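Local coordinates for putative oxidoreductase (Thermus thermophilus, PDB 2ISM), which is of unknown function but has the beta-propeller fold of a dehydrogenase family and holds a calcium ion, at residues Gly28-Pro33 and Gly59-Tyr64; Trp34-Leu39 and Met44-Arg49; Val122-Ile127 and Arg193-Ser198; Asp145-Val150 and Pro180-Pro185. One frame throughout, in Å; residues are numbered along the deposited sequence.

How the contacts relate
All four contacts belong to one beta-propeller. Contact 2 is a core contact, a hairpin of two strands joined by backbone hydrogen bonds and apolar side chains. Contact 1 is a small, partly buried leucine pair between a loop and edge strand 60-66 of the same sheet. The two touch directly, through Glu31 with Glu48 and Val32 with Arg49, and contact 2 is nested in the loop closed by contact 1. Contacts 3 and 4 share another sheet and also touch, with Pro185 packed against Val196. Contact 3 is buried and sets a methyl group against a salt bridge. Contact 4 is partly buried and is made by a methionine methyl whose exact position is doubtful.

Contact 1. Residues Gly28-Pro33 and Gly59-Tyr64; sequences GGLEVP and GRLSTY
Leu30 and Leu61 meet through one methyl group each. From CB, Leu30 runs beside the other segment, and its far end closes the gap. With CG anti to the carbonyl carbon (chi1 -57°), the side chain can bring CD2 to Leu61. CD2 is the branch that reaches across, and it stands 4.0 Å from CD1 of Leu61. The two side chains cross at a slant, and no hydrogen bond joins the segments. The CB of Leu61 points toward the loop. Its CD1 also lies 4.2 Å from the carbonyl O of Gly28, so this methyl meets both a leucine and a peptide group. The contact is small, about 82 Å² in all, and its side-chain part is a single pair of methyls. Leu30 is buried, while Leu61 is partly exposed. Leu61 also packs on Arg54 and Phe56 of strand 52-57. Residues 28-33 lead from strand 23-27, at the edge of one four-stranded sheet, to strand 33-38 of the next. On the way Leu30 packs on Ile46 and Glu48 of that next sheet, whose outer strand on the far side is 60-66.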
loop_
_atom_site.group_PDB
_atom_site.type_symbol
_atom_site.label_atom_id
_atom_site.label_comp_id
_atom_site.label_asym_id
_atom_site.label_seq_id
_atom_site.Cartn_x
_atom_site.Cartn_y
_atom_site.Cartn_z
ATOM N N GLY B 28 -18.558 -8.524 -12.724
ATOM C CA GLY B 28 -19.710 -8.844 -11.897
ATOM C C GLY B 28 -20.568 -9.967 -12.457
ATOM O O GLY B 28 -20.172 -10.660 -13.398
ATOM N N GLY B 29 -21.746 -10.148 -11.868
ATOM C CA GLY B 29 -22.653 -11.190 -12.310
ATOM C C GLY B 29 -22.278 -12.566 -11.790
ATOM O O GLY B 29 -22.835 -13.566 -12.233
ATOM N N LEU B 30 -21.344 -12.617 -10.840
ATOM C CA LEU B 30 -20.881 -13.885 -10.272
ATOM C C LEU B 30 -21.787 -14.383 -9.147
ATOM O O LEU B 30 -22.460 -13.595 -8.480
ATOM C CB LEU B 30 -19.451 -13.722 -9.741
ATOM C CG LEU B 30 -18.396 -13.241 -10.748
ATOM C CD1 LEU B 30 -17.231 -12.604 -10.011
ATOM C CD2 LEU B 30 -17.920 -14.416 -11.605
ATOM N N GLU B 31 -21.806 -15.694 -8.937
ATOM C CA GLU B 31 -22.627 -16.262 -7.880
ATOM C C GLU B 31 -21.737 -16.725 -6.734
ATOM O O GLU B 31 -21.180 -17.822 -6.767
ATOM C CB GLU B 31 -23.450 -17.438 -8.405
ATOM C CG GLU B 31 -24.671 -17.723 -7.552
ATOM C CD GLU B 31 -25.487 -18.888 -8.062
ATOM O OE1 GLU B 31 -25.284 -19.298 -9.228
ATOM O OE2 GLU B 31 -26.337 -19.385 -7.293
ATOM N N VAL B 32 -21.606 -15.868 -5.730
ATOM C CA VAL B 32 -20.792 -16.147 -4.553
ATOM C C VAL B 32 -19.316 -16.440 -4.862
ATOM O O VAL B 32 -18.842 -17.565 -4.680
ATOM C CB VAL B 32 -21.379 -17.331 -3.733
ATOM C CG1 VAL B 32 -20.717 -17.391 -2.354
ATOM C CG2 VAL B 32 -22.891 -17.166 -3.583
ATOM N N PRO B 33 -18.578 -15.433 -5.360
ATOM C CA PRO B 33 -17.154 -15.632 -5.665
ATOM C C PRO B 33 -16.440 -15.803 -4.325
ATOM O O PRO B 33 -16.189 -14.838 -3.601
ATOM C CB PRO B 33 -16.771 -14.343 -6.393
ATOM C CG PRO B 33 -17.749 -13.336 -5.862
ATOM C CD PRO B 33 -19.036 -14.115 -5.830
ATOM N N GLY B 59 -10.864 -8.635 -20.180
ATOM C CA GLY B 59 -12.261 -8.244 -20.181
ATOM C C GLY B 59 -13.283 -9.316 -20.512
ATOM O O GLY B 59 -14.458 -8.997 -20.717
ATOM N N ARG B 60 -12.864 -10.578 -20.561
ATOM C CA ARG B 60 -13.801 -11.655 -20.871
ATOM C C ARG B 60 -13.874 -12.725 -19.789
ATOM O O ARG B 60 -12.853 -13.142 -19.237
ATOM C CB ARG B 60 -13.446 -12.309 -22.211
ATOM C CG ARG B 60 -14.452 -13.372 -22.659
ATOM C CD ARG B 60 -14.683 -13.319 -24.163
ATOM N NE ARG B 60 -13.613 -13.950 -24.927
ATOM C CZ ARG B 60 -13.235 -13.563 -26.141
ATOM N NH1 ARG B 60 -13.833 -12.538 -26.735
ATOM N NH2 ARG B 60 -12.262 -14.208 -26.766
ATOM N N LEU B 61 -15.094 -13.161 -19.490
ATOM C CA LEU B 61 -15.323 -14.194 -18.491
ATOM C C LEU B 61 -15.592 -15.517 -19.185
ATOM O O LEU B 61 -16.454 -15.602 -20.060
ATOM C CB LEU B 61 -16.534 -13.857 -17.619
ATOM C CG LEU B 61 -16.339 -13.350 -16.192
ATOM C CD1 LEU B 61 -17.699 -13.352 -15.488
ATOM C CD2 LEU B 61 -15.356 -14.240 -15.440
ATOM N N SER B 62 -14.856 -16.549 -18.790
ATOM C CA SER B 62 -15.038 -17.871 -19.368
ATOM C C SER B 62 -15.037 -18.894 -18.242
ATOM O O SER B 62 -14.788 -18.549 -17.083
ATOM C CB SER B 62 -13.912 -18.183 -20.353
ATOM O OG SER B 62 -12.660 -18.254 -19.700
ATOM N N THR B 63 -15.329 -20.146 -18.580
ATOM C CA THR B 63 -15.333 -21.205 -17.584
ATOM C C THR B 63 -14.026 -21.986 -17.660
ATOM O O THR B 63 -13.725 -22.635 -18.665
ATOM C CB THR B 63 -16.517 -22.163 -17.785
ATOM O OG1 THR B 63 -17.744 -21.442 -17.612
ATOM C CG2 THR B 63 -16.460 -23.301 -16.771
ATOM N N TYR B 64 -13.244 -21.899 -16.591
ATOM C CA TYR B 64 -11.963 -22.583 -16.506
ATOM C C TYR B 64 -12.215 -24.060 -16.239
ATOM O O TYR B 64 -11.565 -24.935 -16.817
ATOM C CB TYR B 64 -11.136 -21.984 -15.366
ATOM C CG TYR B 64 -9.775 -22.610 -15.195
ATOM C CD1 TYR B 64 -8.732 -22.320 -16.076
ATOM C CD2 TYR B 64 -9.524 -23.493 -14.146
ATOM C CE1 TYR B 64 -7.473 -22.895 -15.911
ATOM C CE2 TYR B 64 -8.275 -24.071 -13.972
ATOM C CZ TYR B 64 -7.253 -23.770 -14.854
ATOM O OH TYR B 64 -6.010 -24.340 -14.673
#

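Contact 2. Residues Trp34-Leu39 and Met44-Arg49; sequences WALAFL and MLIAER
Phe38 and Met44 lie side by side and point the same way, with Met44 CE 3.8 Å from Phe38 CE1. The sulfur of Met44 stands 5.2 Å from the Phe38 ring centroid and 50° off the ring normal, an oblique Met-aromatic contact. Met44 runs out extended and bends only at its last torsion (chi3 -51°), which turns CE to the ring. Leu36 and Ile46 share this face of the sheet and are also aligned, with Leu36 CD2 3.9 Å from Ile46 CG1. On the other face, Ala37 CB meets Leu45 CB at 3.8 Å, and Leu39 crosses Leu45 at about a right angle. At the far end Trp34 and Arg49 cross at a slant, planes 38° apart, with Arg49 CD oblique to the ring and 4.1 Å from Trp34 CD1. A water lies in plane at the edge of both groups and accepts from Trp34 NE1 and Arg49 NH1, each at 2.9 Å. Arg49 NH2 is held by the carbonyl O of Asp336. The strands are antiparallel. Ala37 and Leu45 form a hydrogen-bonded pair, with Leu45 N 2.7 Å from Ala37 O. Trp34 N bonds to Ala47 O, whereas the buried Ala35 N has no partner in the model. Backbone bonds fix the register of this propeller hairpin, while the side chains meeting on the two faces are apolar, and one water-bridged polar link lies at the Trp34 end.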
loop_
_atom_site.group_PDB
_atom_site.type_symbol
_atom_site.label_atom_id
_atom_site.label_comp_id
_atom_site.label_asym_id
_atom_site.label_seq_id
_atom_site.Cartn_x
_atom_site.Cartn_y
_atom_site.Cartn_z
ATOM N N TRP B 34 -16.118 -17.052 -4.012
ATOM C CA TRP B 34 -15.509 -17.424 -2.740
ATOM C C TRP B 34 -14.017 -17.162 -2.594
ATOM O O TRP B 34 -13.550 -16.831 -1.501
ATOM C CB TRP B 34 -15.770 -18.911 -2.491
ATOM C CG TRP B 34 -16.194 -19.246 -1.100
ATOM C CD1 TRP B 34 -17.474 -19.274 -0.612
ATOM C CD2 TRP B 34 -15.342 -19.615 -0.013
ATOM N NE1 TRP B 34 -17.467 -19.640 0.713
ATOM C CE2 TRP B 34 -16.172 -19.857 1.107
ATOM C CE3 TRP B 34 -13.953 -19.768 0.125
ATOM C CZ2 TRP B 34 -15.661 -20.244 2.350
ATOM C CZ3 TRP B 34 -13.444 -20.155 1.366
ATOM C CH2 TRP B 34 -14.299 -20.389 2.459
ATOM N N ALA B 35 -13.275 -17.340 -3.682
ATOM C CA ALA B 35 -11.827 -17.157 -3.662
ATOM C C ALA B 35 -11.292 -16.703 -5.013
ATOM O O ALA B 35 -11.907 -16.954 -6.052
ATOM C CB ALA B 35 -11.151 -18.466 -3.259
ATOM N N LEU B 36 -10.139 -16.039 -4.978
ATOM C CA LEU B 36 -9.477 -15.537 -6.171
ATOM C C LEU B 36 -8.077 -16.118 -6.275
ATOM O O LEU B 36 -7.442 -16.405 -5.262
ATOM C CB LEU B 36 -9.351 -14.010 -6.115
ATOM C CG LEU B 36 -10.633 -13.186 -6.042
ATOM C CD1 LEU B 36 -10.275 -11.711 -5.901
ATOM C CD2 LEU B 36 -11.466 -13.424 -7.295
ATOM N N ALA B 37 -7.609 -16.285 -7.507
ATOM C CA ALA B 37 -6.266 -16.789 -7.783
ATOM C C ALA B 37 -5.751 -15.954 -8.946
ATOM O O ALA B 37 -6.429 -15.813 -9.960
ATOM C CB ALA B 37 -6.307 -18.263 -8.169
ATOM N N PHE B 38 -4.558 -15.395 -8.795
ATOM C CA PHE B 38 -3.977 -14.553 -9.831
ATOM C C PHE B 38 -2.959 -15.329 -10.653
ATOM O O PHE B 38 -1.943 -15.782 -10.132
ATOM C CB PHE B 38 -3.322 -13.330 -9.182
ATOM C CG PHE B 38 -4.280 -12.489 -8.377
ATOM C CD1 PHE B 38 -5.053 -11.510 -8.992
ATOM C CD2 PHE B 38 -4.434 -12.702 -7.008
ATOM C CE1 PHE B 38 -5.969 -10.753 -8.258
ATOM C CE2 PHE B 38 -5.347 -11.953 -6.266
ATOM C CZ PHE B 38 -6.115 -10.975 -6.894
ATOM N N LEU B 39 -3.248 -15.491 -11.939
ATOM C CA LEU B 39 -2.358 -16.213 -12.834
ATOM C C LEU B 39 -1.171 -15.335 -13.198
ATOM O O LEU B 39 -1.314 -14.128 -13.378
ATOM C CB LEU B 39 -3.100 -16.620 -14.109
ATOM C CG LEU B 39 -4.248 -17.618 -13.930
ATOM C CD1 LEU B 39 -5.024 -17.753 -15.231
ATOM C CD2 LEU B 39 -3.695 -18.959 -13.489
ATOM N N MET B 44 -7.166 -14.186 -14.136
ATOM C CA MET B 44 -7.647 -14.315 -12.770
ATOM C C MET B 44 -8.667 -15.442 -12.660
ATOM O O MET B 44 -9.636 -15.480 -13.420
ATOM C CB MET B 44 -8.288 -12.999 -12.332
ATOM C CG MET B 44 -8.683 -12.926 -10.874
ATOM S SD MET B 44 -9.478 -11.343 -10.506
ATOM C CE MET B 44 -8.276 -10.214 -11.185
ATOM N N LEU B 45 -8.444 -16.364 -11.724
ATOM C CA LEU B 45 -9.377 -17.462 -11.517
ATOM C C LEU B 45 -10.320 -17.073 -10.381
ATOM O O LEU B 45 -9.899 -16.524 -9.361
ATOM C CB LEU B 45 -8.628 -18.754 -11.172
ATOM C CG LEU B 45 -7.695 -19.298 -12.257
ATOM C CD1 LEU B 45 -7.023 -20.578 -11.770
ATOM C CD2 LEU B 45 -8.495 -19.571 -13.527
ATOM N N ILE B 46 -11.600 -17.353 -10.569
ATOM C CA ILE B 46 -12.613 -17.014 -9.585
ATOM C C ILE B 46 -13.435 -18.253 -9.268
ATOM O O ILE B 46 -14.044 -18.833 -10.162
ATOM C CB ILE B 46 -13.582 -15.949 -10.136
ATOM C CG1 ILE B 46 -12.799 -14.766 -10.706
ATOM C CG2 ILE B 46 -14.529 -15.493 -9.033
ATOM C CD1 ILE B 46 -13.658 -13.808 -11.534
ATOM N N ALA B 47 -13.451 -18.655 -8.003
ATOM C CA ALA B 47 -14.230 -19.820 -7.604
ATOM C C ALA B 47 -15.635 -19.397 -7.186
ATOM O O ALA B 47 -15.798 -18.618 -6.250
ATOM C CB ALA B 47 -13.537 -20.545 -6.450
ATOM N N GLU B 48 -16.645 -19.900 -7.895
ATOM C CA GLU B 48 -18.041 -19.604 -7.572
ATOM C C GLU B 48 -18.558 -20.802 -6.783
ATOM O O GLU B 48 -18.421 -21.940 -7.219
ATOM C CB GLU B 48 -18.867 -19.426 -8.844
ATOM C CG GLU B 48 -18.638 -18.102 -9.558
ATOM C CD GLU B 48 -19.519 -17.964 -10.784
ATOM O OE1 GLU B 48 -19.243 -18.650 -11.788
ATOM O OE2 GLU B 48 -20.497 -17.188 -10.739
ATOM N N ARG B 49 -19.163 -20.544 -5.629
ATOM C CA ARG B 49 -19.642 -21.620 -4.769
ATOM C C ARG B 49 -20.494 -22.711 -5.425
ATOM O O ARG B 49 -20.445 -23.870 -5.004
ATOM C CB ARG B 49 -20.374 -21.034 -3.560
ATOM C CG ARG B 49 -20.471 -22.010 -2.387
ATOM C CD ARG B 49 -21.009 -21.331 -1.140
ATOM N NE ARG B 49 -22.372 -20.840 -1.323
ATOM C CZ ARG B 49 -23.071 -20.217 -0.378
ATOM N NH1 ARG B 49 -22.534 -20.003 0.818
ATOM N NH2 ARG B 49 -24.314 -19.827 -0.623
HETATM O O HOH W 1 -19.934 -20.332 2.022
#

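Contact 3. Residues Val122-Ile127 and Arg193-Ser198; sequences VVLDGI and RPEVYS
The backbones of Leu124 and Glu195 stay well apart, with their CA atoms 9.5 Å from each other, and no hydrogen bond links the two segments. A type I beta turn from Arg193 to Val196, closed by Val196 N to Arg193 O at 3.2 Å, sets Arg193 and Glu195 close together. Their CB atoms both point toward the other segment. Arg193 grips the carboxylate side-on, using NE and NH2, one for each oxygen. NH2 lies 2.9 Å from Glu195 OE2, a nearly straight bond (175°) with the oxygen in the guanidinium plane. The oxygen itself is approached from above the carboxylate plane, 50° out of it. NE lies 3.1 Å from Glu195 OE1, which it meets on the syn side. These paired bonds hold the two charged groups together and restrict the rotation of both. Leu124 comes to them from the other segment. With CG anti to the backbone N (chi1 173°), the side chain extends toward the other segment and CD1 reaches it. That methyl is 4.3 Å from Arg193 NH2 and equally 4.3 Å from Glu195 OE2, so it abuts the salt bridge where its two ends join. Leu124 also packs on Leu172, and Glu195 on Leu174, both of strand 170-174. Classic beta bulges mark both segments: Val123 and Leu124 face Val107, while Tyr197 and Ser198 face Ile171. Strands 117-127 and 196-199 are each an edge strand of a four-stranded antiparallel sheet, and the contact joins two successive blades of a beta-propeller.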
loop_
_atom_site.group_PDB
_atom_site.type_symbol
_atom_site.label_atom_id
_atom_site.label_comp_id
_atom_site.label_asym_id
_atom_site.label_seq_id
_atom_site.Cartn_x
_atom_site.Cartn_y
_atom_site.Cartn_z
ATOM N N VAL B 122 -7.587 -36.156 -5.874
ATOM C CA VAL B 122 -7.952 -35.658 -4.558
ATOM C C VAL B 122 -6.655 -35.584 -3.757
ATOM O O VAL B 122 -5.857 -36.522 -3.769
ATOM C CB VAL B 122 -8.945 -36.608 -3.855
ATOM C CG1 VAL B 122 -9.291 -36.075 -2.474
ATOM C CG2 VAL B 122 -10.204 -36.748 -4.696
ATOM N N VAL B 123 -6.443 -34.456 -3.090
ATOM C CA VAL B 123 -5.242 -34.224 -2.291
ATOM C C VAL B 123 -5.446 -34.655 -0.840
ATOM O O VAL B 123 -4.543 -35.215 -0.215
ATOM C CB VAL B 123 -4.850 -32.733 -2.350
ATOM C CG1 VAL B 123 -3.648 -32.461 -1.470
ATOM C CG2 VAL B 123 -4.548 -32.348 -3.792
ATOM N N LEU B 124 -6.632 -34.376 -0.307
ATOM C CA LEU B 124 -6.998 -34.758 1.053
ATOM C C LEU B 124 -8.507 -34.966 1.036
ATOM O O LEU B 124 -9.259 -34.062 0.671
ATOM C CB LEU B 124 -6.643 -33.666 2.071
ATOM C CG LEU B 124 -7.155 -33.961 3.491
ATOM C CD1 LEU B 124 -6.603 -35.303 3.963
ATOM C CD2 LEU B 124 -6.744 -32.853 4.454
ATOM N N ASP B 125 -8.940 -36.157 1.429
ATOM C CA ASP B 125 -10.358 -36.494 1.432
ATOM C C ASP B 125 -10.856 -36.781 2.850
ATOM O O ASP B 125 -10.064 -37.063 3.750
ATOM C CB ASP B 125 -10.580 -37.733 0.545
ATOM C CG ASP B 125 -11.979 -37.799 -0.038
ATOM O OD1 ASP B 125 -12.799 -36.914 0.284
ATOM O OD2 ASP B 125 -12.258 -38.738 -0.820
ATOM N N GLY B 126 -12.169 -36.696 3.051
ATOM C CA GLY B 126 -12.720 -37.015 4.358
ATOM C C GLY B 126 -12.900 -35.910 5.378
ATOM O O GLY B 126 -13.125 -36.193 6.552
ATOM N N ILE B 127 -12.785 -34.656 4.961
ATOM C CA ILE B 127 -12.989 -33.563 5.902
ATOM C C ILE B 127 -14.489 -33.568 6.192
ATOM O O ILE B 127 -15.304 -33.744 5.283
ATOM C CB ILE B 127 -12.583 -32.208 5.291
ATOM C CG1 ILE B 127 -11.093 -32.227 4.941
ATOM C CG2 ILE B 127 -12.891 -31.086 6.277
ATOM C CD1 ILE B 127 -10.631 -31.011 4.159
ATOM N N ARG B 193 -4.723 -36.786 14.148
ATOM C CA ARG B 193 -4.532 -36.645 12.705
ATOM C C ARG B 193 -3.244 -35.847 12.511
ATOM O O ARG B 193 -3.136 -34.711 12.965
ATOM C CB ARG B 193 -5.708 -35.890 12.067
ATOM C CG ARG B 193 -7.020 -36.671 12.000
ATOM C CD ARG B 193 -6.894 -37.944 11.157
ATOM N NE ARG B 193 -6.446 -37.696 9.784
ATOM C CZ ARG B 193 -7.172 -37.945 8.696
ATOM N NH1 ARG B 193 -8.396 -38.445 8.812
ATOM N NH2 ARG B 193 -6.673 -37.708 7.489
ATOM N N PRO B 194 -2.250 -36.431 11.828
ATOM C CA PRO B 194 -0.978 -35.738 11.602
ATOM C C PRO B 194 -1.082 -34.460 10.768
ATOM O O PRO B 194 -0.162 -33.642 10.760
ATOM C CB PRO B 194 -0.114 -36.815 10.943
ATOM C CG PRO B 194 -1.122 -37.616 10.169
ATOM C CD PRO B 194 -2.272 -37.740 11.154
ATOM N N GLU B 195 -2.206 -34.278 10.080
ATOM C CA GLU B 195 -2.401 -33.088 9.255
ATOM C C GLU B 195 -2.723 -31.836 10.076
ATOM O O GLU B 195 -2.572 -30.717 9.590
ATOM C CB GLU B 195 -3.534 -33.313 8.244
ATOM C CG GLU B 195 -3.325 -34.498 7.305
ATOM C CD GLU B 195 -3.842 -35.807 7.877
ATOM O OE1 GLU B 195 -4.100 -35.871 9.096
ATOM O OE2 GLU B 195 -3.985 -36.774 7.099
ATOM N N VAL B 196 -3.157 -32.023 11.320
ATOM C CA VAL B 196 -3.539 -30.894 12.171
ATOM C C VAL B 196 -2.429 -29.925 12.558
ATOM O O VAL B 196 -1.391 -30.328 13.084
ATOM C CB VAL B 196 -4.218 -31.382 13.470
ATOM C CG1 VAL B 196 -4.482 -30.203 14.404
ATOM C CG2 VAL B 196 -5.520 -32.079 13.135
ATOM N N TYR B 197 -2.672 -28.642 12.294
ATOM C CA TYR B 197 -1.725 -27.587 12.622
ATOM C C TYR B 197 -2.223 -26.878 13.881
ATOM O O TYR B 197 -1.448 -26.629 14.805
ATOM C CB TYR B 197 -1.616 -26.595 11.469
ATOM C CG TYR B 197 -0.497 -25.586 11.624
ATOM C CD1 TYR B 197 0.840 -25.978 11.531
ATOM C CD2 TYR B 197 -0.776 -24.236 11.840
ATOM C CE1 TYR B 197 1.874 -25.046 11.644
ATOM C CE2 TYR B 197 0.246 -23.297 11.956
ATOM C CZ TYR B 197 1.566 -23.708 11.853
ATOM O OH TYR B 197 2.574 -22.778 11.935
ATOM N N SER B 198 -3.515 -26.542 13.906
ATOM C CA SER B 198 -4.129 -25.899 15.072
ATOM C C SER B 198 -5.556 -26.425 15.241
ATOM O O SER B 198 -6.165 -26.899 14.285
ATOM C CB SER B 198 -4.132 -24.366 14.934
ATOM O OG SER B 198 -4.942 -23.922 13.862
#

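Contact 4. Residues Asp145-Val150 and Pro180-Pro185; sequences DGMLYV and PAPGNP
Met147 meets Ala181 and Pro182 with its terminal methyl. Two residues earlier, Asp145 starts the turn that presents it. Its OD1 accepts from Met147 N at 2.9 Å, which makes an Asx turn. The N-H comes from above the carboxylate plane, 50° out of it. Met147 follows, its CB pointing toward the loop 180-185. The chain bends at chi2 and again at chi3, and as modelled these bends bring CE to the loop, though its position is doubtful. CE is placed 3.3 Å from Ala181 CB, tighter than usual for two carbons. Its approach to Pro182 CD is closer still and cannot be relied on. Tyr149 comes next but one. Its OH donates to Asp145 OD2 at 2.6 Å on the syn side, and Arg173 makes a salt bridge to the same oxygen. Asp145 thus has one oxygen on the turn and the other on two side chains. Tyr149 also packs edge-to-face with Trp209 and Tyr197. The opposing loop makes a type II beta turn from Ala181 to Asn184, closed by Asn184 N to Ala181 O at 3.1 Å. Strand 148-151 runs between strands 140-142 and 170-174, and the loop follows strand 170-174, whose Arg173 touches both Met147 and Ala181.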
loop_
_atom_site.group_PDB
_atom_site.type_symbol
_atom_site.label_atom_id
_atom_site.label_comp_id
_atom_site.label_asym_id
_atom_site.label_seq_id
_atom_site.Cartn_x
_atom_site.Cartn_y
_atom_site.Cartn_z
ATOM N N ASP B 145 6.170 -20.785 3.875
ATOM C CA ASP B 145 6.957 -22.004 3.980
ATOM C C ASP B 145 6.679 -22.960 2.823
ATOM O O ASP B 145 7.230 -24.055 2.772
ATOM C CB ASP B 145 6.672 -22.709 5.313
ATOM C CG ASP B 145 5.188 -22.972 5.536
ATOM O OD1 ASP B 145 4.393 -22.799 4.586
ATOM O OD2 ASP B 145 4.822 -23.360 6.664
ATOM N N GLY B 146 5.822 -22.539 1.899
ATOM C CA GLY B 146 5.498 -23.368 0.751
ATOM C C GLY B 146 4.531 -24.502 1.046
ATOM O O GLY B 146 4.295 -25.360 0.193
ATOM N N MET B 147 3.964 -24.514 2.248
ATOM C CA MET B 147 3.032 -25.568 2.630
ATOM C C MET B 147 1.585 -25.150 2.416
ATOM O O MET B 147 1.267 -23.962 2.399
ATOM C CB MET B 147 3.253 -25.959 4.094
ATOM C CG MET B 147 4.687 -26.402 4.377
ATOM S SD MET B 147 5.149 -27.867 3.413
ATOM C CE MET B 147 5.719 -28.907 4.648
ATOM N N LEU B 148 0.712 -26.139 2.257
ATOM C CA LEU B 148 -0.709 -25.885 2.037
ATOM C C LEU B 148 -1.495 -25.844 3.343
ATOM O O LEU B 148 -1.558 -26.831 4.073
ATOM C CB LEU B 148 -1.298 -26.966 1.126
ATOM C CG LEU B 148 -2.815 -26.892 0.905
ATOM C CD1 LEU B 148 -3.183 -25.560 0.278
ATOM C CD2 LEU B 148 -3.260 -28.046 0.013
ATOM N N TYR B 149 -2.097 -24.694 3.627
ATOM C CA TYR B 149 -2.893 -24.516 4.834
ATOM C C TYR B 149 -4.365 -24.616 4.461
ATOM O O TYR B 149 -4.796 -24.045 3.459
ATOM C CB TYR B 149 -2.592 -23.156 5.468
ATOM C CG TYR B 149 -1.221 -23.080 6.101
ATOM C CD1 TYR B 149 -1.076 -23.063 7.486
ATOM C CD2 TYR B 149 -0.067 -23.029 5.314
ATOM C CE1 TYR B 149 0.189 -22.993 8.080
ATOM C CE2 TYR B 149 1.201 -22.959 5.896
ATOM C CZ TYR B 149 1.320 -22.937 7.279
ATOM O OH TYR B 149 2.564 -22.846 7.870
ATOM N N VAL B 150 -5.126 -25.334 5.284
ATOM C CA VAL B 150 -6.551 -25.568 5.034
ATOM C C VAL B 150 -7.402 -25.327 6.276
ATOM O O VAL B 150 -7.118 -25.892 7.329
ATOM C CB VAL B 150 -6.777 -27.037 4.608
ATOM C CG1 VAL B 150 -8.224 -27.250 4.181
ATOM C CG2 VAL B 150 -5.799 -27.411 3.493
ATOM N N PRO B 180 1.084 -34.966 5.412
ATOM C CA PRO B 180 1.165 -34.099 6.589
ATOM C C PRO B 180 2.498 -33.365 6.485
ATOM O O PRO B 180 3.520 -33.978 6.179
ATOM C CB PRO B 180 1.148 -35.091 7.746
ATOM C CG PRO B 180 0.297 -36.192 7.220
ATOM C CD PRO B 180 0.796 -36.358 5.804
ATOM N N ALA B 181 2.485 -32.060 6.728
ATOM C CA ALA B 181 3.699 -31.254 6.631
ATOM C C ALA B 181 4.742 -31.639 7.676
ATOM O O ALA B 181 4.423 -31.812 8.851
ATOM C CB ALA B 181 3.348 -29.773 6.770
ATOM N N PRO B 182 6.008 -31.785 7.259
ATOM C CA PRO B 182 7.017 -32.148 8.255
ATOM C C PRO B 182 7.099 -31.070 9.327
ATOM O O PRO B 182 6.975 -29.881 9.034
ATOM C CB PRO B 182 8.300 -32.276 7.428
ATOM C CG PRO B 182 8.050 -31.383 6.243
ATOM C CD PRO B 182 6.605 -31.666 5.918
ATOM N N GLY B 183 7.290 -31.490 10.570
ATOM C CA GLY B 183 7.364 -30.527 11.649
ATOM C C GLY B 183 6.001 -30.199 12.237
ATOM O O GLY B 183 5.915 -29.378 13.147
ATOM N N ASN B 184 4.934 -30.812 11.722
ATOM C CA ASN B 184 3.603 -30.556 12.269
ATOM C C ASN B 184 3.612 -30.929 13.754
ATOM O O ASN B 184 4.281 -31.879 14.165
ATOM C CB ASN B 184 2.531 -31.355 11.521
ATOM C CG ASN B 184 1.880 -30.555 10.393
ATOM O OD1 ASN B 184 0.937 -31.025 9.751
ATOM N ND2 ASN B 184 2.374 -29.347 10.153
ATOM N N PRO B 185 2.854 -30.189 14.576
ATOM C CA PRO B 185 2.742 -30.373 16.028
ATOM C C PRO B 185 2.317 -31.721 16.609
ATOM O O PRO B 185 2.734 -32.067 17.715
ATOM C CB PRO B 185 1.785 -29.255 16.435
ATOM C CG PRO B 185 0.873 -29.168 15.252
ATOM C CD PRO B 185 1.862 -29.203 14.104
#